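Local coordinates for protein tRNA uridine(34) acetyltransferase (PDB 6IA8) that converts the wobble uridine of tRNAs to 5-carboxymethyluridine, using acetyl-CoA and a radical S-adenosylmethionine iron-sulfur centre, at residues Ala477-Ile480 / Ala481-Phe485; Val492-Ile496 / Gly497-Tyr501; Met270-Glu273 / Ile274-Pro278. All blocks are in the same frame, centred on the assembly; numbering follows the deposited sequence.

Contact 1. Residues Ala477-Ile480 / Ala481-Phe485; sequences AERI and AKEEF
The flat guanidinium of R479 meets the carboxylate of E483 at its edge: OE1 of E483 lies close to the guanidinium plane, 3.2 Å from NH1 of R479. The carboxylate is steeply turned against it, the two planes standing 72° apart, and the arginine nitrogen comes to OE1 on its anti side, somewhat out of the carboxylate plane. The F485 ring is likewise approached at its edge, where the carbonyl oxygen of I480 sits near the ring plane, 3.6 Å from CD1 of F485.

The salt bridge illustrates how an i to i+4 spacing pairs opposite charges on one side of a helix. R479 holds CG anti to its backbone nitrogen (chi1 -175°) and bends at chi3, which brings the guanidinium edge round to OE1 of E483; OE1 also rests 3.2 Å from CG of R479. The arginine is poorly ordered, and its NH2 also forms a salt bridge with E476, so the bond to E483 is not its sole charge pairing.

Helix 469-484, in the N-acetyltransferase domain of GNAT type, lies against the mixed sheet and is finishing here. The i to i+4 bonds include E483 N to R479 O at 2.8 Å; at I480 the turn also widens to a pi-type one, its O accepting from both E484 N, at 3.0 Å, and F485 N, at 3.2 Å. The second bond lies nearly along the C=O axis, whereas E484 N is tilted 34° from the carbonyl plane. This wider turn leaves I480 and F485 side by side and pointing the same way, with CG2 of the isoleucine 3.6 Å from CE1 of the ring. Both side chains touch R396 of strand 392-401, which also forms a salt bridge with the carboxylate of E484.

Contact 2. Residues Val492-Ile496 / Gly497-Tyr501; sequences VTSGI and GVREY. With SO4 (sulfate ion), chain D.
With chi1 at 172°, S494 turns OG anti to its backbone nitrogen and toward the V498-R499 backbone, while R499, its CG anti to the carbonyl carbon and its chain extended as far as NE, runs alongside I496, pointing the same way. OG of S494 donates to G495 O at 2.9 Å, and V498 N reaches the same oxygen at 3.0 Å from the opposite face of the carbonyl plane. The second bond closes a beta turn of type I ahead of helix 499-504, in the loop that follows strand 489-492 of the GNAT domain. The guanidinium of R499 has CA of I496 over one face, 4.0 Å above its plane, and a water at its edge accepts from NE at 2.9 Å. NH1 makes a salt bridge with E179. An alanine in place of R499 is likely to leave the E179 carboxylate without this cationic mate and uncover the backbone of I496. The hydroxyl of Y501 donates to O3 of a sulfate, 2.9 Å away. The sulfate, probably from the crystallisation liquor, also accepts from G468 N, G470 N and R471 N. As G470 and R471 are assigned to acetyl-CoA by similarity, this is consistent with a site for a cofactor phosphate.

Contact 3. Residues Met270-Glu273 / Ile274-Pro278; sequences MFKE and IFTNP
M270 and I274 lie side by side and point the same way, CG of the methionine 3.6 Å from CD1 of the isoleucine, one turn apart on helix 264-276. This helix links strands 250-255 and 284-287 in a beta-alpha-beta unit of the radical SAM core, and I274 packs against the parallel sheet, touching L255. F271 meets the same leucine and also packs on V318 and A322 of helix 312-325. Its ring meets that of F275 only loosely: CE2 of F275 stands near the plane of the F271 ring, at its edge, 4.5 Å from CD1 of F271.

Near the end of the helix the backbone bonds are irregular, and a side-chain donor joins them. The bond from F275 N to F271 O is weak; the same nitrogen also donates to K272 O at 3.2 Å. The side chain of T276 crosses that of K272 obliquely and, with OG1 set between its backbone nitrogen and carbonyl carbon (chi1 62°), donates to K272 O at 2.7 Å. Both donors stand well above the carbonyl plane, on opposite faces, so the oxygen is gripped from two sides. T276 N in turn donates to E273 O at 3.2 Å.

E273 and N277 run alongside each other, their carboxylate and amide planes nearly parallel, 8° apart. The amide is steadied at its other end, where OD1 of N277 accepts from the backbone nitrogen of D279. Between the two side chains the bond from ND2 of N277 to OE2 of E273 is long and weak, at 3.4 Å.

All three contacts are short-range and none touches another, yet they sample both catalytic halves of the enzyme. Contacts 1 and 2 share the acetyltransferase domain, their centres 21 Å and nearest atoms about 7 Å apart. The side chain of V498 in contact 2 lies about 3 Å from that of Y502, assigned to acetyl-CoA by similarity; that of E478 in contact 1 is about 8 Å from it. The sulfate beside contact 2, bound by Y501 and the 468-471 backbone, marks the acetyl-CoA side of the domain, as inferred by similarity. Contact 3 belongs to the radical SAM core, away from the annotated sites, its centre 31 Å from that of contact 2 and 28 Å from that of contact 1.

Contact 1. Residues Ala477-Ile480 / Ala481-Phe485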
loop_
_atom_site.group_PDB
_atom_site.type_symbol
_atom_site.label_atom_id
_atom_site.label_comp_id
_atom_site.label_asym_id
_atom_site.label_seq_id
_atom_site.Cartn_x
_atom_site.Cartn_y
_atom_site.Cartn_z
ATOM N N ALA A 477 6.604 17.703 10.562
ATOM C CA ALA A 477 7.060 17.604 9.178
ATOM C C ALA A 477 7.356 18.983 8.593
ATOM O O ALA A 477 8.370 19.182 7.896
ATOM C CB ALA A 477 6.011 16.879 8.327
ATOM N N GLU A 478 6.465 19.942 8.844
ATOM C CA GLU A 478 6.677 21.300 8.361
ATOM C C GLU A 478 7.935 21.908 8.970
ATOM O O GLU A 478 8.710 22.578 8.270
ATOM C CB GLU A 478 5.456 22.161 8.679
ATOM C CG GLU A 478 4.203 21.688 7.895
ATOM C CD GLU A 478 2.929 22.334 8.385
ATOM O OE1 GLU A 478 2.989 23.225 9.247
ATOM O OE2 GLU A 478 1.866 21.932 7.909
ATOM N N ARG A 479 8.154 21.694 10.275
ATOM C CA ARG A 479 9.353 22.225 10.925
ATOM C C ARG A 479 10.615 21.628 10.314
ATOM O O ARG A 479 11.583 22.343 10.017
ATOM C CB ARG A 479 9.314 21.940 12.427
ATOM C CG ARG A 479 10.450 22.562 13.203
ATOM C CD ARG A 479 10.566 21.994 14.609
ATOM N NE ARG A 479 11.065 20.621 14.607
ATOM C CZ ARG A 479 12.343 20.289 14.452
ATOM N NH1 ARG A 479 13.258 21.231 14.274
ATOM N NH2 ARG A 479 12.707 19.016 14.469
ATOM N N ILE A 480 10.625 20.309 10.117
ATOM C CA ILE A 480 11.798 19.658 9.552
ATOM C C ILE A 480 12.052 20.179 8.149
ATOM O O ILE A 480 13.188 20.511 7.792
ATOM C CB ILE A 480 11.626 18.127 9.562
ATOM C CG1 ILE A 480 11.648 17.618 11.001
ATOM C CG2 ILE A 480 12.694 17.468 8.708
ATOM C CD1 ILE A 480 11.359 16.129 11.143
ATOM N N ALA A 481 10.993 20.242 7.327
ATOM C CA ALA A 481 11.144 20.682 5.948
ATOM C C ALA A 481 11.763 22.065 5.891
ATOM O O ALA A 481 12.669 22.312 5.091
ATOM C CB ALA A 481 9.794 20.683 5.239
ATOM N N LYS A 482 11.303 22.968 6.753
ATOM C CA LYS A 482 11.713 24.366 6.671
ATOM C C LYS A 482 13.039 24.600 7.378
ATOM O O LYS A 482 13.941 25.243 6.825
ATOM C CB LYS A 482 10.625 25.273 7.265
ATOM C CG LYS A 482 11.008 26.776 7.287
ATOM C CD LYS A 482 9.858 27.616 7.820
ATOM C CE LYS A 482 10.109 29.114 7.574
ATOM N NZ LYS A 482 8.962 29.935 8.021
ATOM N N GLU A 483 13.163 24.112 8.613
ATOM C CA GLU A 483 14.313 24.482 9.428
ATOM C C GLU A 483 15.529 23.625 9.109
ATOM O O GLU A 483 16.663 24.109 9.157
ATOM C CB GLU A 483 13.960 24.367 10.911
ATOM C CG GLU A 483 12.835 25.293 11.360
ATOM C CD GLU A 483 12.561 25.208 12.862
ATOM O OE1 GLU A 483 13.108 24.306 13.531
ATOM O OE2 GLU A 483 11.795 26.051 13.367
ATOM N N GLU A 484 15.321 22.357 8.780
ATOM C CA GLU A 484 16.434 21.445 8.568
ATOM C C GLU A 484 16.820 21.308 7.107
ATOM O O GLU A 484 18.009 21.226 6.807
ATOM C CB GLU A 484 16.101 20.065 9.136
ATOM C CG GLU A 484 17.198 19.008 8.943
ATOM C CD GLU A 484 16.917 17.738 9.742
ATOM O OE1 GLU A 484 16.066 17.788 10.654
ATOM O OE2 GLU A 484 17.520 16.687 9.446
ATOM N N PHE A 485 15.851 21.262 6.193
ATOM C CA PHE A 485 16.141 21.102 4.774
ATOM C C PHE A 485 15.980 22.388 3.978
ATOM O O PHE A 485 16.263 22.401 2.767
ATOM C CB PHE A 485 15.252 20.000 4.191
ATOM C CG PHE A 485 15.597 18.632 4.689
ATOM C CD1 PHE A 485 15.042 18.159 5.850
ATOM C CD2 PHE A 485 16.492 17.824 4.004
ATOM C CE1 PHE A 485 15.384 16.893 6.334
ATOM C CE2 PHE A 485 16.811 16.557 4.461
ATOM C CZ PHE A 485 16.258 16.095 5.621
HETATM O O HOH W 1 15.119 19.136 12.607
#

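Contact 2. Residues Val492-Ile496 / Gly497-Tyr501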
loop_
_atom_site.group_PDB
_atom_site.type_symbol
_atom_site.label_atom_id
_atom_site.label_comp_id
_atom_site.label_asym_id
_atom_site.label_seq_id
_atom_site.Cartn_x
_atom_site.Cartn_y
_atom_site.Cartn_z
ATOM N N VAL A 492 1.271 17.699 -0.058
ATOM C CA VAL A 492 0.698 16.487 0.510
ATOM C C VAL A 492 0.008 15.713 -0.603
ATOM O O VAL A 492 -0.795 16.281 -1.355
ATOM C CB VAL A 492 -0.297 16.814 1.632
ATOM C CG1 VAL A 492 -0.861 15.539 2.203
ATOM C CG2 VAL A 492 0.371 17.668 2.683
ATOM N N THR A 493 0.347 14.431 -0.725
ATOM C CA THR A 493 -0.443 13.486 -1.513
ATOM C C THR A 493 -1.667 13.123 -0.684
ATOM O O THR A 493 -1.550 12.490 0.365
ATOM C CB THR A 493 0.370 12.243 -1.864
ATOM O OG1 THR A 493 1.627 12.654 -2.438
ATOM C CG2 THR A 493 -0.391 11.380 -2.848
ATOM N N SER A 494 -2.832 13.570 -1.117
ATOM C CA SER A 494 -4.057 13.441 -0.345
ATOM C C SER A 494 -5.064 12.626 -1.132
ATOM O O SER A 494 -5.253 12.870 -2.326
ATOM C CB SER A 494 -4.657 14.827 -0.046
ATOM O OG SER A 494 -5.946 14.747 0.553
ATOM N N GLY A 495 -5.746 11.707 -0.461
ATOM C CA GLY A 495 -6.914 11.099 -1.064
ATOM C C GLY A 495 -7.980 12.144 -1.343
ATOM O O GLY A 495 -8.036 13.201 -0.699
ATOM N N ILE A 496 -8.824 11.848 -2.334
ATOM C CA ILE A 496 -9.898 12.772 -2.692
ATOM C C ILE A 496 -10.703 13.146 -1.453
ATOM O O ILE A 496 -11.003 14.323 -1.218
ATOM C CB ILE A 496 -10.786 12.151 -3.784
ATOM C CG1 ILE A 496 -9.953 11.921 -5.053
ATOM C CG2 ILE A 496 -11.995 13.025 -4.047
ATOM C CD1 ILE A 496 -10.545 10.868 -6.006
ATOM N N GLY A 497 -11.066 12.147 -0.637
ATOM C CA GLY A 497 -11.902 12.376 0.518
ATOM C C GLY A 497 -11.186 12.872 1.752
ATOM O O GLY A 497 -11.810 13.009 2.805
ATOM N N VAL A 498 -9.896 13.166 1.645
ATOM C CA VAL A 498 -9.105 13.688 2.757
ATOM C C VAL A 498 -8.695 15.144 2.538
ATOM O O VAL A 498 -8.118 15.762 3.450
ATOM C CB VAL A 498 -7.845 12.824 2.994
ATOM C CG1 VAL A 498 -7.186 13.174 4.331
ATOM C CG2 VAL A 498 -8.157 11.354 2.918
ATOM N N ARG A 499 -8.943 15.704 1.356
ATOM C CA ARG A 499 -8.506 17.065 1.076
ATOM C C ARG A 499 -9.033 18.025 2.132
ATOM O O ARG A 499 -8.323 18.942 2.561
ATOM C CB ARG A 499 -8.971 17.463 -0.328
ATOM C CG ARG A 499 -8.271 16.640 -1.429
ATOM C CD ARG A 499 -8.837 16.913 -2.819
ATOM N NE ARG A 499 -8.080 16.214 -3.852
ATOM C CZ ARG A 499 -8.535 15.949 -5.074
ATOM N NH1 ARG A 499 -9.757 16.322 -5.427
ATOM N NH2 ARG A 499 -7.770 15.297 -5.941
ATOM N N GLU A 500 -10.279 17.814 2.572
ATOM C CA GLU A 500 -10.888 18.709 3.551
ATOM C C GLU A 500 -10.063 18.749 4.829
ATOM O O GLU A 500 -9.927 19.802 5.456
ATOM C CB GLU A 500 -12.328 18.275 3.850
ATOM C CG GLU A 500 -13.181 19.342 4.491
ATOM C CD GLU A 500 -13.322 20.577 3.620
ATOM O OE1 GLU A 500 -12.759 21.630 3.987
ATOM O OE2 GLU A 500 -13.985 20.490 2.565
ATOM N N TYR A 501 -9.488 17.614 5.218
ATOM C CA TYR A 501 -8.675 17.553 6.427
ATOM C C TYR A 501 -7.468 18.468 6.315
ATOM O O TYR A 501 -7.148 19.201 7.254
ATOM C CB TYR A 501 -8.223 16.114 6.676
ATOM C CG TYR A 501 -7.289 15.935 7.866
ATOM C CD1 TYR A 501 -7.790 15.764 9.156
ATOM C CD2 TYR A 501 -5.919 15.965 7.700
ATOM C CE1 TYR A 501 -6.934 15.600 10.245
ATOM C CE2 TYR A 501 -5.049 15.803 8.776
ATOM C CZ TYR A 501 -5.559 15.629 10.050
ATOM O OH TYR A 501 -4.708 15.464 11.113
HETATM S S SO4 D . -5.671 14.527 14.592
HETATM O O1 SO4 D . -4.598 15.509 14.840
HETATM O O2 SO4 D . -6.534 14.552 15.809
HETATM O O3 SO4 D . -6.408 14.913 13.396
HETATM O O4 SO4 D . -5.087 13.182 14.457
HETATM O O HOH W 2 -5.212 15.698 -3.673
HETATM O O HOH W 3 -12.174 15.912 1.289
#

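Contact 3. Residues Met270-Glu273 / Ile274-Pro278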
loop_
_atom_site.group_PDB
_atom_site.type_symbol
_atom_site.label_atom_id
_atom_site.label_comp_id
_atom_site.label_asym_id
_atom_site.label_seq_id
_atom_site.Cartn_x
_atom_site.Cartn_y
_atom_site.Cartn_z
ATOM N N MET A 270 17.010 -11.521 -1.716
ATOM C CA MET A 270 16.146 -10.533 -2.347
ATOM C C MET A 270 15.489 -9.625 -1.301
ATOM O O MET A 270 15.410 -8.394 -1.463
ATOM C CB MET A 270 15.077 -11.240 -3.190
ATOM C CG MET A 270 13.920 -10.325 -3.561
ATOM S SD MET A 270 12.841 -10.995 -4.877
ATOM C CE MET A 270 11.977 -12.303 -4.047
ATOM N N PHE A 271 14.918 -10.224 -0.258
ATOM C CA PHE A 271 14.279 -9.387 0.754
ATOM C C PHE A 271 15.277 -8.469 1.449
ATOM O O PHE A 271 14.957 -7.300 1.747
ATOM C CB PHE A 271 13.523 -10.264 1.744
ATOM C CG PHE A 271 12.235 -10.815 1.151
ATOM C CD1 PHE A 271 11.130 -10.001 0.971
ATOM C CD2 PHE A 271 12.158 -12.139 0.764
ATOM C CE1 PHE A 271 9.970 -10.503 0.403
ATOM C CE2 PHE A 271 11.008 -12.653 0.177
ATOM C CZ PHE A 271 9.910 -11.843 0.006
ATOM N N LYS A 272 16.466 -8.982 1.767
ATOM C CA LYS A 272 17.470 -8.121 2.380
ATOM C C LYS A 272 17.781 -6.947 1.454
ATOM O O LYS A 272 17.862 -5.783 1.885
ATOM C CB LYS A 272 18.733 -8.930 2.715
ATOM C CG LYS A 272 19.842 -8.124 3.337
ATOM C CD LYS A 272 20.978 -9.023 3.828
ATOM C CE LYS A 272 22.178 -8.207 4.321
ATOM N NZ LYS A 272 23.294 -9.079 4.781
ATOM N N GLU A 273 17.931 -7.242 0.161
ATOM C CA GLU A 273 18.318 -6.216 -0.788
ATOM C C GLU A 273 17.229 -5.170 -0.928
ATOM O O GLU A 273 17.534 -3.981 -1.013
ATOM C CB GLU A 273 18.647 -6.833 -2.142
ATOM C CG GLU A 273 19.275 -5.863 -3.110
ATOM C CD GLU A 273 19.763 -6.541 -4.374
ATOM O OE1 GLU A 273 19.978 -7.778 -4.338
ATOM O OE2 GLU A 273 19.910 -5.837 -5.389
ATOM N N ILE A 274 15.956 -5.585 -0.937
ATOM C CA ILE A 274 14.844 -4.659 -1.129
ATOM C C ILE A 274 14.760 -3.646 0.004
ATOM O O ILE A 274 14.241 -2.530 -0.190
ATOM C CB ILE A 274 13.536 -5.471 -1.276
ATOM C CG1 ILE A 274 13.484 -6.074 -2.703
ATOM C CG2 ILE A 274 12.342 -4.630 -0.993
ATOM C CD1 ILE A 274 12.408 -7.118 -2.902
ATOM N N PHE A 275 15.250 -4.006 1.194
ATOM C CA PHE A 275 15.164 -3.112 2.349
ATOM C C PHE A 275 16.469 -2.394 2.686
ATOM O O PHE A 275 16.492 -1.591 3.648
ATOM C CB PHE A 275 14.687 -3.892 3.578
ATOM C CG PHE A 275 13.339 -4.549 3.385
ATOM C CD1 PHE A 275 12.302 -3.848 2.795
ATOM C CD2 PHE A 275 13.136 -5.869 3.753
ATOM C CE1 PHE A 275 11.069 -4.465 2.571
ATOM C CE2 PHE A 275 11.913 -6.464 3.574
ATOM C CZ PHE A 275 10.892 -5.767 2.975
ATOM N N THR A 276 17.561 -2.675 1.945
ATOM C CA THR A 276 18.871 -2.101 2.254
ATOM C C THR A 276 19.609 -1.592 1.013
ATOM O O THR A 276 20.761 -1.152 1.124
ATOM C CB THR A 276 19.795 -3.093 2.999
ATOM O OG1 THR A 276 20.061 -4.258 2.191
ATOM C CG2 THR A 276 19.204 -3.532 4.325
ATOM N N ASN A 277 18.983 -1.633 -0.157
ATOM C CA ASN A 277 19.524 -1.072 -1.392
ATOM C C ASN A 277 18.625 0.080 -1.812
ATOM O O ASN A 277 17.402 -0.116 -1.951
ATOM C CB ASN A 277 19.561 -2.151 -2.462
ATOM C CG ASN A 277 20.074 -1.655 -3.789
ATOM O OD1 ASN A 277 19.971 -0.471 -4.120
ATOM N ND2 ASN A 277 20.606 -2.587 -4.586
ATOM N N PRO A 278 19.143 1.311 -1.922
ATOM C CA PRO A 278 18.245 2.475 -2.103
ATOM C C PRO A 278 17.513 2.473 -3.448
ATOM O O PRO A 278 16.585 3.262 -3.656
ATOM C CB PRO A 278 19.190 3.679 -1.998
ATOM C CG PRO A 278 20.500 3.126 -2.448
ATOM C CD PRO A 278 20.560 1.709 -1.889
#